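Local atomic coordinates of angiotensin-converting enzyme (Anopheles gambiae, PDB entry 6S1Y), a protein that probably acts as a zinc-dependent peptidase that trims dipeptides from the C-terminal ends of peptides, like other angiotensin-converting enzymes. Residues L107-S112 / F171-E176; W159-G164 / E477-P482; I87-K92 / V373-G378; Q24-T29 / K64-E69. All coordinates share one frame; numbering follows the deposited sequence.

Interaction 1 of 4, residues L107-S112 / F171-E176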
loop_
_atom_site.group_PDB
_atom_site.type_symbol
_atom_site.label_atom_id
_atom_site.label_comp_id
_atom_site.label_asym_id
_atom_site.label_seq_id
_atom_site.Cartn_x
_atom_site.Cartn_y
_atom_site.Cartn_z
ATOM N N LEU A 107 4.581 21.791 2.513
ATOM C CA LEU A 107 3.937 20.959 3.527
ATOM C C LEU A 107 2.520 21.443 3.798
ATOM O O LEU A 107 1.617 20.637 4.022
ATOM C CB LEU A 107 4.758 20.936 4.819
ATOM C CG LEU A 107 6.046 20.099 4.809
ATOM C CD1 LEU A 107 6.530 19.915 6.248
ATOM C CD2 LEU A 107 5.884 18.737 4.145
ATOM N N GLY A 108 2.293 22.756 3.758
ATOM C CA GLY A 108 0.956 23.281 3.983
ATOM C C GLY A 108 -0.004 22.947 2.865
ATOM O O GLY A 108 -1.203 22.770 3.106
ATOM N N ALA A 109 0.490 22.852 1.635
ATOM C CA ALA A 109 -0.364 22.422 0.535
ATOM C C ALA A 109 -0.787 20.970 0.725
ATOM O O ALA A 109 -1.970 20.639 0.619
ATOM C CB ALA A 109 0.353 22.617 -0.800
ATOM N N ILE A 110 0.162 20.103 1.084
ATOM C CA ILE A 110 -0.143 18.691 1.319
ATOM C C ILE A 110 -1.124 18.542 2.478
ATOM O O ILE A 110 -2.196 17.928 2.339
ATOM C CB ILE A 110 1.167 17.914 1.569
ATOM C CG1 ILE A 110 2.035 17.984 0.302
ATOM C CG2 ILE A 110 0.882 16.487 1.984
ATOM C CD1 ILE A 110 3.407 17.358 0.425
ATOM N N ALA A 111 -0.779 19.113 3.637
ATOM C CA ALA A 111 -1.649 19.047 4.806
ATOM C C ALA A 111 -3.044 19.559 4.484
ATOM O O ALA A 111 -4.037 19.056 5.016
ATOM C CB ALA A 111 -1.039 19.861 5.953
ATOM N N SER A 112 -3.144 20.546 3.604
ATOM C CA SER A 112 -4.458 21.039 3.214
ATOM C C SER A 112 -5.276 19.959 2.507
ATOM O O SER A 112 -6.479 19.817 2.763
ATOM C CB SER A 112 -4.300 22.259 2.315
ATOM O OG SER A 112 -5.553 22.578 1.755
ATOM N N PHE A 171 -3.446 20.983 -4.593
ATOM C CA PHE A 171 -2.720 20.015 -5.408
ATOM C C PHE A 171 -1.813 20.705 -6.416
ATOM O O PHE A 171 -0.658 20.303 -6.598
ATOM C CB PHE A 171 -3.693 19.087 -6.134
ATOM C CG PHE A 171 -3.022 18.048 -6.985
ATOM C CD1 PHE A 171 -2.658 16.826 -6.452
ATOM C CD2 PHE A 171 -2.757 18.294 -8.320
ATOM C CE1 PHE A 171 -2.038 15.847 -7.250
ATOM C CE2 PHE A 171 -2.143 17.349 -9.108
ATOM C CZ PHE A 171 -1.791 16.113 -8.578
ATOM N N GLN A 172 -2.312 21.736 -7.097
ATOM C CA GLN A 172 -1.492 22.386 -8.120
ATOM C C GLN A 172 -0.253 23.013 -7.496
ATOM O O GLN A 172 0.845 22.949 -8.066
ATOM C CB GLN A 172 -2.310 23.435 -8.862
ATOM C CG GLN A 172 -1.562 24.093 -10.012
ATOM C CD GLN A 172 -1.121 23.087 -11.043
ATOM O OE1 GLN A 172 -1.885 22.188 -11.425
ATOM N NE2 GLN A 172 0.116 23.210 -11.493
ATOM N N LYS A 173 -0.411 23.615 -6.312
ATOM C CA LYS A 173 0.727 24.180 -5.599
ATOM C C LYS A 173 1.703 23.092 -5.185
ATOM O O LYS A 173 2.923 23.258 -5.295
ATOM C CB LYS A 173 0.229 24.949 -4.374
ATOM C CG LYS A 173 1.347 25.428 -3.448
ATOM C CD LYS A 173 2.270 26.430 -4.137
ATOM C CE LYS A 173 1.557 27.749 -4.415
ATOM N NZ LYS A 173 2.429 28.682 -5.186
ATOM N N TYR A 174 1.186 21.963 -4.707
ATOM C CA TYR A 174 2.051 20.854 -4.332
ATOM C C TYR A 174 2.861 20.366 -5.514
ATOM O O TYR A 174 4.051 20.054 -5.382
ATOM C CB TYR A 174 1.189 19.727 -3.767
ATOM C CG TYR A 174 1.673 18.314 -3.992
ATOM C CD1 TYR A 174 2.831 17.834 -3.384
ATOM C CD2 TYR A 174 0.927 17.435 -4.758
ATOM C CE1 TYR A 174 3.241 16.525 -3.569
ATOM C CE2 TYR A 174 1.323 16.122 -4.939
ATOM C CZ TYR A 174 2.471 15.662 -4.341
ATOM O OH TYR A 174 2.836 14.336 -4.538
ATOM N N VAL A 175 2.235 20.281 -6.682
ATOM C CA VAL A 175 2.971 19.817 -7.849
ATOM C C VAL A 175 4.106 20.775 -8.178
ATOM O O VAL A 175 5.224 20.344 -8.500
ATOM C CB VAL A 175 2.021 19.629 -9.038
ATOM C CG1 VAL A 175 2.800 19.627 -10.336
ATOM C CG2 VAL A 175 1.249 18.331 -8.854
ATOM N N GLU A 176 3.839 22.086 -8.102
ATOM C CA GLU A 176 4.832 23.072 -8.533
ATOM C C GLU A 176 6.054 23.055 -7.629
ATOM O O GLU A 176 7.187 23.112 -8.113
ATOM C CB GLU A 176 4.217 24.476 -8.576
ATOM C CG GLU A 176 3.477 24.745 -9.874
ATOM C CD GLU A 176 2.323 25.738 -9.744
ATOM O OE1 GLU A 176 1.610 25.938 -10.756
ATOM O OE2 GLU A 176 2.126 26.308 -8.648
#
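Ala109 is where the two helices come closest, its CA 5.7 Å from the CA of Tyr174. Its methyl points toward the second helix and settles against the backbone there, with CB 4.0 Å from Tyr174 N and 4.2 Å from Tyr174 CB. The same methyl touches the start of the Lys173 side chain, CB to CG 4.0 Å. That lysine then bends at its second and third torsions and leads its amine away from the contact, toward a weak, long ion pair with Glu105. A side chain as small as alanine lets the segment axes approach to 8.5 Å, inclined at 143° and so running roughly antiparallel.

One residue on, Ile110 starts out along the flank of its helix, but its longer branch reaches across. CG1 sits beside the backbone N (chi1 -63°) and the branch then runs extended, which brings CG1 within 3.8 Å of CD1 of Tyr174 and sets the Ile110 methyl CD1 3.9 Å from that same ring carbon. Branch and ring meet at a slant. At the far end of the ring the Tyr174 hydroxyl is hydrogen-bonded to the carboxylate of Asp491, a residue Ile110 also touches, so the ring is held by polar contact at its tip and apolar contact at its side. The Ile110 side chain is about 10 Å from the bound glutamyl dipeptide.

Helix 46-70 packs on helix 100-119 through Leu107 and Ala111, while helix 431-447 packs on Tyr174 and Val175, so the pair is buried among these helices, with loop residues Asp491 and Tyr95 alongside.

Interaction 2 of 4, residues W159-G164 / E477-P482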
loop_
_atom_site.group_PDB
_atom_site.type_symbol
_atom_site.label_atom_id
_atom_site.label_comp_id
_atom_site.label_asym_id
_atom_site.label_seq_id
_atom_site.Cartn_x
_atom_site.Cartn_y
_atom_site.Cartn_z
ATOM N N TRP A 159 -18.501 11.110 -2.041
ATOM C CA TRP A 159 -17.111 11.005 -1.619
ATOM C C TRP A 159 -16.192 11.799 -2.539
ATOM O O TRP A 159 -15.377 12.609 -2.075
ATOM C CB TRP A 159 -16.667 9.537 -1.574
ATOM C CG TRP A 159 -15.196 9.438 -1.276
ATOM C CD1 TRP A 159 -14.186 9.176 -2.158
ATOM C CD2 TRP A 159 -14.563 9.656 -0.003
ATOM N NE1 TRP A 159 -12.967 9.215 -1.519
ATOM C CE2 TRP A 159 -13.175 9.494 -0.194
ATOM C CE3 TRP A 159 -15.043 9.958 1.282
ATOM C CZ2 TRP A 159 -12.264 9.626 0.847
ATOM C CZ3 TRP A 159 -14.142 10.093 2.307
ATOM C CH2 TRP A 159 -12.763 9.938 2.085
ATOM N N TYR A 160 -16.290 11.557 -3.849
ATOM C CA TYR A 160 -15.384 12.171 -4.811
ATOM C C TYR A 160 -15.629 13.673 -4.924
ATOM O O TYR A 160 -14.682 14.445 -5.090
ATOM C CB TYR A 160 -15.540 11.483 -6.181
ATOM C CG TYR A 160 -14.769 10.186 -6.335
ATOM C CD1 TYR A 160 -15.255 8.973 -5.788
ATOM C CD2 TYR A 160 -13.534 10.166 -6.964
ATOM C CE1 TYR A 160 -14.516 7.779 -5.884
ATOM C CE2 TYR A 160 -12.790 8.974 -7.069
ATOM C CZ TYR A 160 -13.291 7.795 -6.550
ATOM O OH TYR A 160 -12.554 6.658 -6.699
ATOM N N ASN A 161 -16.886 14.116 -4.845
ATOM C CA ASN A 161 -17.144 15.554 -4.909
ATOM C C ASN A 161 -16.535 16.277 -3.702
ATOM O O ASN A 161 -16.143 17.436 -3.811
ATOM C CB ASN A 161 -18.653 15.841 -5.015
ATOM C CG ASN A 161 -19.185 15.745 -6.468
ATOM O OD1 ASN A 161 -18.686 14.943 -7.285
ATOM N ND2 ASN A 161 -20.200 16.556 -6.796
ATOM N N ALA A 162 -16.405 15.602 -2.564
ATOM C CA ALA A 162 -15.915 16.228 -1.348
ATOM C C ALA A 162 -14.399 16.146 -1.179
ATOM O O ALA A 162 -13.811 17.051 -0.562
ATOM C CB ALA A 162 -16.590 15.584 -0.128
ATOM N N THR A 163 -13.742 15.105 -1.698
ATOM C CA THR A 163 -12.323 14.921 -1.440
ATOM C C THR A 163 -11.459 15.182 -2.663
ATOM O O THR A 163 -10.228 15.139 -2.544
ATOM C CB THR A 163 -12.028 13.501 -0.896
ATOM O OG1 THR A 163 -12.410 12.489 -1.848
ATOM C CG2 THR A 163 -12.765 13.280 0.406
ATOM N N GLY A 164 -12.045 15.496 -3.817
ATOM C CA GLY A 164 -11.330 15.687 -5.063
ATOM C C GLY A 164 -11.294 17.163 -5.425
ATOM O O GLY A 164 -10.306 17.871 -5.100
ATOM N N GLU A 477 -13.823 17.974 -16.544
ATOM C CA GLU A 477 -12.651 18.654 -16.009
ATOM C C GLU A 477 -12.997 19.606 -14.870
ATOM O O GLU A 477 -12.086 20.066 -14.182
ATOM C CB GLU A 477 -11.918 19.407 -17.097
ATOM C CG GLU A 477 -11.150 18.484 -18.046
ATOM C CD GLU A 477 -10.066 17.693 -17.330
ATOM O OE1 GLU A 477 -9.698 18.067 -16.187
ATOM O OE2 GLU A 477 -9.589 16.695 -17.893
ATOM N N GLN A 478 -14.276 19.892 -14.631
ATOM C CA GLN A 478 -14.634 20.633 -13.426
ATOM C C GLN A 478 -14.511 19.760 -12.182
ATOM O O GLN A 478 -14.333 20.286 -11.082
ATOM C CB GLN A 478 -16.055 21.180 -13.532
ATOM C CG GLN A 478 -16.219 22.246 -14.608
ATOM C CD GLN A 478 -17.644 22.320 -15.126
ATOM O OE1 GLN A 478 -17.877 22.286 -16.339
ATOM N NE2 GLN A 478 -18.609 22.412 -14.202
ATOM N N ASP A 479 -14.633 18.435 -12.334
ATOM C CA ASP A 479 -14.265 17.501 -11.288
ATOM C C ASP A 479 -12.749 17.351 -11.276
ATOM O O ASP A 479 -12.071 17.676 -12.255
ATOM C CB ASP A 479 -14.921 16.141 -11.509
ATOM C CG ASP A 479 -16.420 16.252 -11.707
ATOM O OD1 ASP A 479 -17.090 16.862 -10.846
ATOM O OD2 ASP A 479 -16.929 15.750 -12.741
ATOM N N PHE A 480 -12.214 16.890 -10.142
ATOM C CA PHE A 480 -10.781 16.576 -10.094
ATOM C C PHE A 480 -10.584 15.441 -9.076
ATOM O O PHE A 480 -10.417 15.675 -7.878
ATOM C CB PHE A 480 -9.947 17.796 -9.747
ATOM C CG PHE A 480 -8.489 17.481 -9.562
ATOM C CD1 PHE A 480 -7.779 16.876 -10.560
ATOM C CD2 PHE A 480 -7.851 17.771 -8.388
ATOM C CE1 PHE A 480 -6.450 16.565 -10.394
ATOM C CE2 PHE A 480 -6.517 17.472 -8.219
ATOM C CZ PHE A 480 -5.814 16.867 -9.223
ATOM N N ASP A 481 -10.577 14.224 -9.579
ATOM C CA ASP A 481 -10.846 13.056 -8.759
ATOM C C ASP A 481 -9.647 12.346 -8.131
ATOM O O ASP A 481 -9.828 11.624 -7.146
ATOM C CB ASP A 481 -11.659 12.071 -9.613
ATOM C CG ASP A 481 -13.066 12.575 -9.889
ATOM O OD1 ASP A 481 -13.656 13.125 -8.925
ATOM O OD2 ASP A 481 -13.576 12.430 -11.044
ATOM N N PRO A 482 -8.428 12.536 -8.621
ATOM C CA PRO A 482 -7.261 11.816 -8.037
ATOM C C PRO A 482 -7.110 11.997 -6.536
ATOM O O PRO A 482 -6.739 11.039 -5.837
ATOM C CB PRO A 482 -6.069 12.424 -8.794
ATOM C CG PRO A 482 -6.681 12.713 -10.145
ATOM C CD PRO A 482 -8.048 13.254 -9.855
HETATM O O HOH W 1 -13.777 15.801 -7.827
#
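The ring of Tyr160 takes the carboxylate of Asp481 at its edge: OD1 lies near the ring plane, 3.6 Å from CD2, and the two flat groups stand 84° apart. Phe480 presents its ring to Gly164 more loosely and at a slant, CD2 being 4.1 Å from Gly164 O. OD1 of Asp481 also forms a salt bridge with Arg475, and OD2 accepts a hydrogen bond from the indole of Trp460, while the Tyr160 hydroxyl binds the carbonyl of Leu252.

This is the C-terminal end of helix 149-163 meeting the loop that leads from strand 475-476 to helix 486-489, and that loop runs straight on into Lys485, Tyr486 and His487 of the ligand pocket. Gly164 is the first residue to depart from helical backbone angles, and, having no side chain, it lets the two backbones close in until its CA is 3.0 Å from Phe480 O. A water joins the same parts: it donates to Tyr160 O and to Asp481 OD1 (2.9 Å) and accepts from Phe480 N (3.0 Å). Inside the helix end, the hydroxyl of Thr163 donates to Trp159 O at 3.0 Å from above the carbonyl plane and lies over one face of the Trp159 indole. Asn161 turns its amide oxygen to Arg475, the arginine that also serves Asp481.

Interaction 3 of 4, residues I87-K92 / V373-G378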
loop_
_atom_site.group_PDB
_atom_site.type_symbol
_atom_site.label_atom_id
_atom_site.label_comp_id
_atom_site.label_asym_id
_atom_site.label_seq_id
_atom_site.Cartn_x
_atom_site.Cartn_y
_atom_site.Cartn_z
ATOM N N ILE A 87 27.318 8.541 3.783
ATOM C CA ILE A 87 27.445 9.958 3.470
ATOM C C ILE A 87 26.448 10.364 2.392
ATOM O O ILE A 87 25.893 11.468 2.432
ATOM C CB ILE A 87 28.890 10.282 3.045
ATOM C CG1 ILE A 87 29.836 10.179 4.244
ATOM C CG2 ILE A 87 28.965 11.675 2.424
ATOM C CD1 ILE A 87 31.206 9.663 3.882
ATOM N N LYS A 88 26.219 9.494 1.402
ATOM C CA LYS A 88 25.273 9.814 0.336
ATOM C C LYS A 88 23.845 9.912 0.866
ATOM O O LYS A 88 23.110 10.840 0.512
ATOM C CB LYS A 88 25.361 8.759 -0.769
ATOM C CG LYS A 88 24.452 9.017 -1.977
ATOM C CD LYS A 88 24.472 7.844 -2.974
ATOM C CE LYS A 88 23.635 6.655 -2.487
ATOM N NZ LYS A 88 24.320 5.336 -2.677
ATOM N N LYS A 89 23.436 8.970 1.719
ATOM C CA LYS A 89 22.061 8.971 2.211
ATOM C C LYS A 89 21.817 10.094 3.203
ATOM O O LYS A 89 20.707 10.635 3.268
ATOM C CB LYS A 89 21.730 7.615 2.835
ATOM C CG LYS A 89 21.763 6.491 1.797
ATOM C CD LYS A 89 21.484 5.127 2.389
ATOM C CE LYS A 89 20.026 4.751 2.269
ATOM N NZ LYS A 89 19.707 4.144 0.936
ATOM N N LEU A 90 22.836 10.465 3.978
ATOM C CA LEU A 90 22.691 11.597 4.881
ATOM C C LEU A 90 22.631 12.907 4.123
ATOM O O LEU A 90 22.042 13.874 4.607
ATOM C CB LEU A 90 23.844 11.624 5.874
ATOM C CG LEU A 90 23.634 10.751 7.103
ATOM C CD1 LEU A 90 24.949 10.546 7.827
ATOM C CD2 LEU A 90 22.593 11.387 8.024
ATOM N N ALA A 91 23.223 12.959 2.940
ATOM C CA ALA A 91 23.243 14.180 2.151
ATOM C C ALA A 91 22.019 14.341 1.257
ATOM O O ALA A 91 21.892 15.376 0.582
ATOM C CB ALA A 91 24.507 14.221 1.288
ATOM N N LYS A 92 21.121 13.357 1.228
ATOM C CA LYS A 92 19.932 13.435 0.379
ATOM C C LYS A 92 18.883 14.295 1.069
ATOM O O LYS A 92 18.344 13.916 2.110
ATOM C CB LYS A 92 19.401 12.039 0.092
ATOM C CG LYS A 92 18.317 12.010 -0.958
ATOM C CD LYS A 92 18.291 10.681 -1.711
ATOM C CE LYS A 92 18.175 9.481 -0.775
ATOM N NZ LYS A 92 18.514 8.208 -1.480
ATOM N N VAL A 373 20.775 5.985 11.566
ATOM C CA VAL A 373 19.452 6.503 11.232
ATOM C C VAL A 373 19.196 6.446 9.728
ATOM O O VAL A 373 18.099 6.089 9.294
ATOM C CB VAL A 373 19.282 7.937 11.775
ATOM C CG1 VAL A 373 20.367 8.880 11.211
ATOM C CG2 VAL A 373 17.888 8.445 11.453
ATOM N N GLU A 374 20.194 6.789 8.910
ATOM C CA GLU A 374 19.987 6.837 7.469
ATOM C C GLU A 374 19.925 5.455 6.819
ATOM O O GLU A 374 19.675 5.371 5.612
ATOM C CB GLU A 374 21.087 7.684 6.811
ATOM C CG GLU A 374 22.473 7.053 6.782
ATOM C CD GLU A 374 23.258 7.239 8.079
ATOM O OE1 GLU A 374 24.498 7.363 8.009
ATOM O OE2 GLU A 374 22.642 7.248 9.163
ATOM N N PHE A 375 20.160 4.379 7.567
ATOM C CA PHE A 375 19.909 3.030 7.080
ATOM C C PHE A 375 18.628 2.439 7.659
ATOM O O PHE A 375 18.282 1.296 7.333
ATOM C CB PHE A 375 21.078 2.095 7.410
ATOM C CG PHE A 375 22.316 2.328 6.582
ATOM C CD1 PHE A 375 22.310 3.180 5.489
ATOM C CD2 PHE A 375 23.495 1.675 6.899
ATOM C CE1 PHE A 375 23.466 3.372 4.727
ATOM C CE2 PHE A 375 24.654 1.875 6.149
ATOM C CZ PHE A 375 24.637 2.712 5.067
ATOM N N ARG A 376 17.923 3.184 8.508
ATOM C CA ARG A 376 16.690 2.691 9.115
ATOM C C ARG A 376 15.517 2.941 8.164
ATOM O O ARG A 376 14.659 3.799 8.377
ATOM C CB ARG A 376 16.486 3.338 10.484
ATOM C CG ARG A 376 17.495 2.857 11.513
ATOM C CD ARG A 376 17.409 3.591 12.828
ATOM N NE ARG A 376 16.277 3.180 13.640
ATOM C CZ ARG A 376 16.124 3.503 14.922
ATOM N NH1 ARG A 376 17.055 4.234 15.524
ATOM N NH2 ARG A 376 15.043 3.095 15.601
ATOM N N GLY A 377 15.525 2.165 7.077
ATOM C CA GLY A 377 14.446 2.117 6.109
ATOM C C GLY A 377 14.487 0.800 5.357
ATOM O O GLY A 377 15.371 -0.035 5.564
ATOM N N GLY A 378 13.518 0.624 4.453
ATOM C CA GLY A 378 13.507 -0.558 3.608
ATOM C C GLY A 378 14.657 -0.577 2.612
ATOM O O GLY A 378 15.250 0.444 2.290
#
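Lys89 reaches across Glu374 with its amine hydrogen-bonded to the hydroxyl of Ser550, and on the way its CE passes 3.4 Å from Glu374 O, a carbon-oxygen contact. Ser550 is also tied to the backbone of Phe375, so it holds both partners. The chain leaves beside its own backbone N and starts out extended, which brings Lys89 CD to the edge of the Phe375 ring, 3.5 Å from CE1 and in the ring plane, chain and ring crossing at about a right angle. The later bends, at the third and fourth torsions, turn CE toward the carbonyl and the amine to Ser550.

Glu374 makes the rest of the contact. Its CG is lodged between the backbone N and the carbonyl carbon (chi1 71°), and a second bend at chi2 (-83°) folds the carboxylate over Leu90. OE1 comes within 3.2 Å of Leu90 CD1, a short contact between an oxygen and a methyl, while the CB atoms of Lys89 and Glu374 stand 4.0 Å apart.

Residues 373-375 form a short 3-10 segment, with Arg376 N bonded to Val373 O at 3.0 Å, followed by an inverse gamma turn centred on Arg376. This loop joins helix 349-368, which carries zinc ligands His357 and His361, to helix 381-395, which carries the third, Glu385; here it rests on the end of helix 81-90.

The carboxylate of Glu374 thus lies on a leucine with Glu23 close by, a pairing of like charges that may raise the proton affinity of one of them, unless Arg86, which also touches Glu374, offsets it.

Interaction 4 of 4, residues Q24-T29 / K64-E69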
loop_
_atom_site.group_PDB
_atom_site.type_symbol
_atom_site.label_atom_id
_atom_site.label_comp_id
_atom_site.label_asym_id
_atom_site.label_seq_id
_atom_site.Cartn_x
_atom_site.Cartn_y
_atom_site.Cartn_z
ATOM N N GLN A 24 23.838 11.194 15.001
ATOM C CA GLN A 24 23.047 11.380 16.212
ATOM C C GLN A 24 22.285 12.695 16.166
ATOM O O GLN A 24 21.133 12.771 16.606
ATOM C CB GLN A 24 23.947 11.324 17.445
ATOM C CG GLN A 24 24.897 10.130 17.486
ATOM C CD GLN A 24 24.183 8.782 17.450
ATOM O OE1 GLN A 24 23.042 8.648 17.908
ATOM N NE2 GLN A 24 24.858 7.773 16.901
ATOM N N ARG A 25 22.917 13.747 15.647
ATOM C CA ARG A 25 22.218 15.006 15.418
ATOM C C ARG A 25 21.000 14.791 14.523
ATOM O O ARG A 25 19.874 15.150 14.887
ATOM C CB ARG A 25 23.196 16.012 14.800
ATOM C CG ARG A 25 23.015 17.457 15.219
ATOM C CD ARG A 25 24.369 18.126 15.450
ATOM N NE ARG A 25 25.199 18.154 14.248
ATOM C CZ ARG A 25 25.058 19.032 13.257
ATOM N NH1 ARG A 25 25.864 18.982 12.210
ATOM N NH2 ARG A 25 24.107 19.959 13.305
ATOM N N TYR A 26 21.211 14.177 13.353
ATOM C CA TYR A 26 20.118 13.909 12.414
ATOM C C TYR A 26 19.011 13.103 13.084
ATOM O O TYR A 26 17.832 13.450 12.997
ATOM C CB TYR A 26 20.687 13.167 11.194
ATOM C CG TYR A 26 19.882 13.169 9.911
ATOM C CD1 TYR A 26 20.071 14.152 8.950
ATOM C CD2 TYR A 26 18.980 12.146 9.628
ATOM C CE1 TYR A 26 19.354 14.137 7.758
ATOM C CE2 TYR A 26 18.258 12.125 8.443
ATOM C CZ TYR A 26 18.453 13.118 7.511
ATOM O OH TYR A 26 17.748 13.104 6.324
ATOM N N GLN A 27 19.383 12.040 13.792
ATOM C CA GLN A 27 18.387 11.154 14.382
ATOM C C GLN A 27 17.492 11.878 15.384
ATOM O O GLN A 27 16.276 11.638 15.434
ATOM C CB GLN A 27 19.089 9.974 15.050
ATOM C CG GLN A 27 18.169 9.076 15.826
ATOM C CD GLN A 27 18.853 7.804 16.271
ATOM O OE1 GLN A 27 19.987 7.527 15.890
ATOM N NE2 GLN A 27 18.158 7.015 17.070
ATOM N N GLN A 28 18.065 12.776 16.183
ATOM C CA GLN A 28 17.279 13.418 17.230
ATOM C C GLN A 28 16.261 14.401 16.660
ATOM O O GLN A 28 15.110 14.432 17.117
ATOM C CB GLN A 28 18.214 14.094 18.236
ATOM C CG GLN A 28 19.054 13.059 18.990
ATOM C CD GLN A 28 19.911 13.648 20.099
ATOM O OE1 GLN A 28 19.488 14.558 20.823
ATOM N NE2 GLN A 28 21.128 13.119 20.244
ATOM N N THR A 29 16.642 15.207 15.666
ATOM C CA THR A 29 15.648 16.106 15.095
ATOM C C THR A 29 14.642 15.340 14.239
ATOM O O THR A 29 13.470 15.724 14.180
ATOM C CB THR A 29 16.308 17.229 14.285
ATOM O OG1 THR A 29 17.165 16.668 13.283
ATOM C CG2 THR A 29 17.108 18.133 15.203
ATOM N N LYS A 64 19.949 20.561 5.975
ATOM C CA LYS A 64 20.743 21.427 5.108
ATOM C C LYS A 64 22.172 21.563 5.632
ATOM O O LYS A 64 23.141 21.460 4.871
ATOM C CB LYS A 64 20.092 22.796 4.984
ATOM C CG LYS A 64 18.931 22.885 4.003
ATOM C CD LYS A 64 18.372 24.297 4.003
ATOM C CE LYS A 64 16.972 24.367 3.428
ATOM N NZ LYS A 64 16.018 24.997 4.394
ATOM N N ALA A 65 22.316 21.807 6.938
ATOM C CA ALA A 65 23.639 21.931 7.544
ATOM C C ALA A 65 24.420 20.633 7.431
ATOM O O ALA A 65 25.610 20.640 7.090
ATOM C CB ALA A 65 23.502 22.329 9.011
ATOM N N VAL A 66 23.768 19.506 7.723
ATOM C CA VAL A 66 24.421 18.210 7.577
ATOM C C VAL A 66 24.921 18.022 6.155
ATOM O O VAL A 66 26.032 17.532 5.935
ATOM C CB VAL A 66 23.454 17.078 7.979
ATOM C CG1 VAL A 66 23.980 15.739 7.486
ATOM C CG2 VAL A 66 23.246 17.075 9.483
ATOM N N ALA A 67 24.106 18.397 5.166
ATOM C CA ALA A 67 24.485 18.158 3.778
ATOM C C ALA A 67 25.717 18.967 3.405
ATOM O O ALA A 67 26.614 18.467 2.719
ATOM C CB ALA A 67 23.325 18.496 2.841
ATOM N N GLU A 68 25.773 20.226 3.839
ATOM C CA GLU A 68 26.963 21.031 3.591
ATOM C C GLU A 68 28.166 20.483 4.353
ATOM O O GLU A 68 29.245 20.300 3.782
ATOM C CB GLU A 68 26.701 22.481 3.977
ATOM C CG GLU A 68 27.816 23.418 3.576
ATOM C CD GLU A 68 27.526 24.850 3.967
ATOM O OE1 GLU A 68 28.271 25.404 4.808
ATOM O OE2 GLU A 68 26.538 25.412 3.442
ATOM N N GLU A 69 27.993 20.201 5.647
ATOM C CA GLU A 69 29.093 19.656 6.430
ATOM C C GLU A 69 29.711 18.434 5.766
ATOM O O GLU A 69 30.901 18.161 5.954
ATOM C CB GLU A 69 28.614 19.291 7.837
ATOM C CG GLU A 69 28.392 20.483 8.747
ATOM C CD GLU A 69 27.916 20.070 10.132
ATOM O OE1 GLU A 69 27.060 20.782 10.718
ATOM O OE2 GLU A 69 28.392 19.021 10.626
#
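Charge comes first: Arg25 and Glu69 form a salt bridge between the two helices. NH1 of Arg25 lies 2.6 Å from Glu69 OE1, and Glu69 OE2 is only 3.0 Å from that same nitrogen, so one amino group of the guanidinium faces the whole carboxylate. The two planes are nearly parallel, 8° apart, with OE1 at the guanidinium edge. The hydrogen bond itself is bent, 128° at the proton, and weak. Arg25 gets there by bending at chi2 and chi3, while Glu69 reaches out fully extended beyond CG from the opposite direction.

The apolar part rests on Val66. Its methyl CG2 lies over one face of the Arg25 guanidinium, 4.2 Å from NH1, and also meets the edge of the Tyr26 ring, 4.3 Å from CD1. Tyr26 in turn packs edge-to-face with Phe59.

Helices 12-42 and 46-70 make an antiparallel hairpin, the segment axes 11.0 Å apart at 164°, a spacing that Arg25, Glu69 and Tyr26 span with Val66 between them. In related enzymes the N-terminal helices form a lid over the active-site cleft, and these probably do likewise. Val66 covers one guanidinium face and may limit solvent there; the ion pair probably ties the helices together, although its hydrogen bond is weak.

Overall arrangement
Interactions 3 and 4 sit together, centres 11 Å apart, and touch where Leu90 and Val373 pack on Tyr26 and Gln27; helix 12-42 is thus shared between the hairpin with helix 46-70 and the loop between the zinc-binding helices. Interactions 1 and 2, centres 16 Å apart, touch through Phe171 and Phe480, their helices 149-163 and 168-184 being consecutive. The pairs do not touch; the centres of interactions 2 and 4 are 40 Å apart, but the nearest atoms of 1 and 4 only about 11 Å. Along the chain, interaction 4 closes first, interaction 1 nests inside the loop of interaction 3, and interaction 2 crosses both, so distant parts of the chain are interwoven in one mostly helical fold.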